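Local coordinates for DNA repair and recombination protein radB (Thermococcus kodakarensis, PDB 2CVH) that probably binds DNA and acts in DNA repair and homologous recombination as a RecA-like protein with very weak ATPase activity, at residues A37-L42 with E67-N72. Sequence-based numbering, arbitrary orientation.
Sequences ALQTGL and ETRGLN
Leu42 and Leu71 meet tip to tip where helix 33-44, whose first turn carries the end of the predicted P-loop of this RecA-like ATPase fold, faces the loop joining helices 59-67 and 73-79. A Schellman motif, with Gly70 at positive phi (53°) as glycine readily allows, ends helix 59-67 between Arg69 and Leu71, both of which face helix 33-44. With its CG anti to the backbone N (chi1 -175°), Leu42 extends from the helix toward the loop and also packs on Ala76 of helix 73-79; a branched apolar residue suits both neighbours. Beside this pair, Gln39 and Arg69 cross at about a right angle. The Gln39 amide lies over one face of the guanidinium, its CD 3.5 Å above that plane and offset toward the rim. A flat-ended glutamine is long enough to reach this face and still rest on Met65. Arginine suits the other side, since its long chain carries a flat head that lies against the amide while NH1 hydrogen-bonds to Arg214 O. Replacing Gln39 with an alanine would probably uncover that guanidinium face and give the arginine head more freedom to swing. Leucine at 71 offers a methyl for a purely apolar meeting: Leu71 CD1 comes within 3.4 Å of Leu42 CD1, tighter than usual for two carbons, and also reaches Leu42 CD2 at 3.7 Å.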
loop_
_atom_site.group_PDB
_atom_site.type_symbol
_atom_site.label_atom_id
_atom_site.label_comp_id
_atom_site.label_asym_id
_atom_site.label_seq_id
_atom_site.Cartn_x
_atom_site.Cartn_y
_atom_site.Cartn_z
ATOM N N ALA A 37 -1.003 0.268 5.741
ATOM C CA ALA A 37 -0.441 -1.011 5.321
ATOM C C ALA A 37 -0.164 -1.891 6.542
ATOM O O ALA A 37 -0.609 -3.051 6.590
ATOM C CB ALA A 37 0.850 -0.777 4.530
ATOM N N LEU A 38 0.516 -1.312 7.538
ATOM C CA LEU A 38 0.862 -2.006 8.784
ATOM C C LEU A 38 -0.372 -2.545 9.500
ATOM O O LEU A 38 -0.394 -3.695 9.941
ATOM C CB LEU A 38 1.620 -1.070 9.749
ATOM C CG LEU A 38 3.149 -0.894 9.835
ATOM C CD1 LEU A 38 3.521 0.059 10.996
ATOM C CD2 LEU A 38 3.817 -2.223 10.085
ATOM N N GLN A 39 -1.402 -1.709 9.602
ATOM C CA GLN A 39 -2.626 -2.079 10.268
ATOM C C GLN A 39 -3.413 -3.148 9.547
ATOM O O GLN A 39 -3.983 -4.039 10.187
ATOM C CB GLN A 39 -3.491 -0.844 10.488
ATOM C CG GLN A 39 -4.816 -1.114 11.188
ATOM C CD GLN A 39 -5.331 0.114 11.933
ATOM O OE1 GLN A 39 -6.510 0.477 11.846
ATOM N NE2 GLN A 39 -4.450 0.736 12.701
ATOM N N THR A 40 -3.494 -3.045 8.226
ATOM C CA THR A 40 -4.214 -4.052 7.457
ATOM C C THR A 40 -3.481 -5.396 7.640
ATOM O O THR A 40 -4.097 -6.394 7.985
ATOM C CB THR A 40 -4.289 -3.660 5.968
ATOM O OG1 THR A 40 -4.902 -2.372 5.868
ATOM C CG2 THR A 40 -5.125 -4.673 5.173
ATOM N N GLY A 41 -2.158 -5.380 7.481
ATOM C CA GLY A 41 -1.362 -6.584 7.663
ATOM C C GLY A 41 -1.512 -7.147 9.069
ATOM O O GLY A 41 -1.830 -8.320 9.266
ATOM N N LEU A 42 -1.357 -6.284 10.059
ATOM C CA LEU A 42 -1.480 -6.684 11.450
ATOM C C LEU A 42 -2.803 -7.403 11.773
ATOM O O LEU A 42 -2.810 -8.487 12.360
ATOM C CB LEU A 42 -1.268 -5.448 12.339
ATOM C CG LEU A 42 -1.207 -5.457 13.875
ATOM C CD1 LEU A 42 -2.520 -5.025 14.446
ATOM C CD2 LEU A 42 -0.741 -6.818 14.428
ATOM N N GLU A 67 0.406 -4.014 20.477
ATOM C CA GLU A 67 0.155 -3.936 21.907
ATOM C C GLU A 67 -1.083 -3.147 22.246
ATOM O O GLU A 67 -1.950 -3.654 22.957
ATOM C CB GLU A 67 1.333 -3.288 22.629
ATOM C CG GLU A 67 2.511 -4.179 22.828
ATOM C CD GLU A 67 3.685 -3.425 23.364
ATOM O OE1 GLU A 67 4.527 -4.046 24.034
ATOM O OE2 GLU A 67 3.789 -2.209 23.108
ATOM N N THR A 68 -1.159 -1.914 21.733
ATOM C CA THR A 68 -2.282 -1.020 22.004
ATOM C C THR A 68 -3.637 -1.589 21.617
ATOM O O THR A 68 -4.675 -1.013 21.946
ATOM C CB THR A 68 -2.125 0.348 21.332
ATOM O OG1 THR A 68 -0.765 0.784 21.416
ATOM C CG2 THR A 68 -2.955 1.352 22.080
ATOM N N ARG A 69 -3.632 -2.716 20.919
ATOM C CA ARG A 69 -4.867 -3.365 20.513
ATOM C C ARG A 69 -4.890 -4.765 21.160
ATOM O O ARG A 69 -5.669 -5.643 20.772
ATOM C CB ARG A 69 -4.914 -3.392 18.968
ATOM C CG ARG A 69 -4.714 -1.966 18.369
ATOM C CD ARG A 69 -4.372 -1.919 16.869
ATOM N NE ARG A 69 -5.571 -2.023 16.054
ATOM C CZ ARG A 69 -6.220 -0.990 15.533
ATOM N NH1 ARG A 69 -5.771 0.243 15.710
ATOM N NH2 ARG A 69 -7.401 -1.188 14.951
ATOM N N GLY A 70 -4.055 -4.925 22.193
ATOM C CA GLY A 70 -3.904 -6.174 22.931
ATOM C C GLY A 70 -3.599 -7.399 22.089
ATOM O O GLY A 70 -4.103 -8.475 22.399
ATOM N N LEU A 71 -2.682 -7.274 21.123
ATOM C CA LEU A 71 -2.345 -8.362 20.184
ATOM C C LEU A 71 -1.102 -9.268 20.245
ATOM O O LEU A 71 -0.977 -10.157 19.393
ATOM C CB LEU A 71 -2.422 -7.826 18.754
ATOM C CG LEU A 71 -3.795 -7.792 18.111
ATOM C CD1 LEU A 71 -3.648 -7.246 16.716
ATOM C CD2 LEU A 71 -4.381 -9.191 18.071
ATOM N N ASN A 72 -0.210 -9.102 21.214
ATOM C CA ASN A 72 1.017 -9.932 21.278
ATOM C C ASN A 72 1.861 -9.496 20.097
ATOM O O ASN A 72 1.722 -9.997 18.973
ATOM C CB ASN A 72 0.735 -11.441 21.194
ATOM C CG ASN A 72 2.008 -12.282 21.263
ATOM O OD1 ASN A 72 3.124 -11.776 21.125
ATOM N ND2 ASN A 72 1.838 -13.572 21.459
#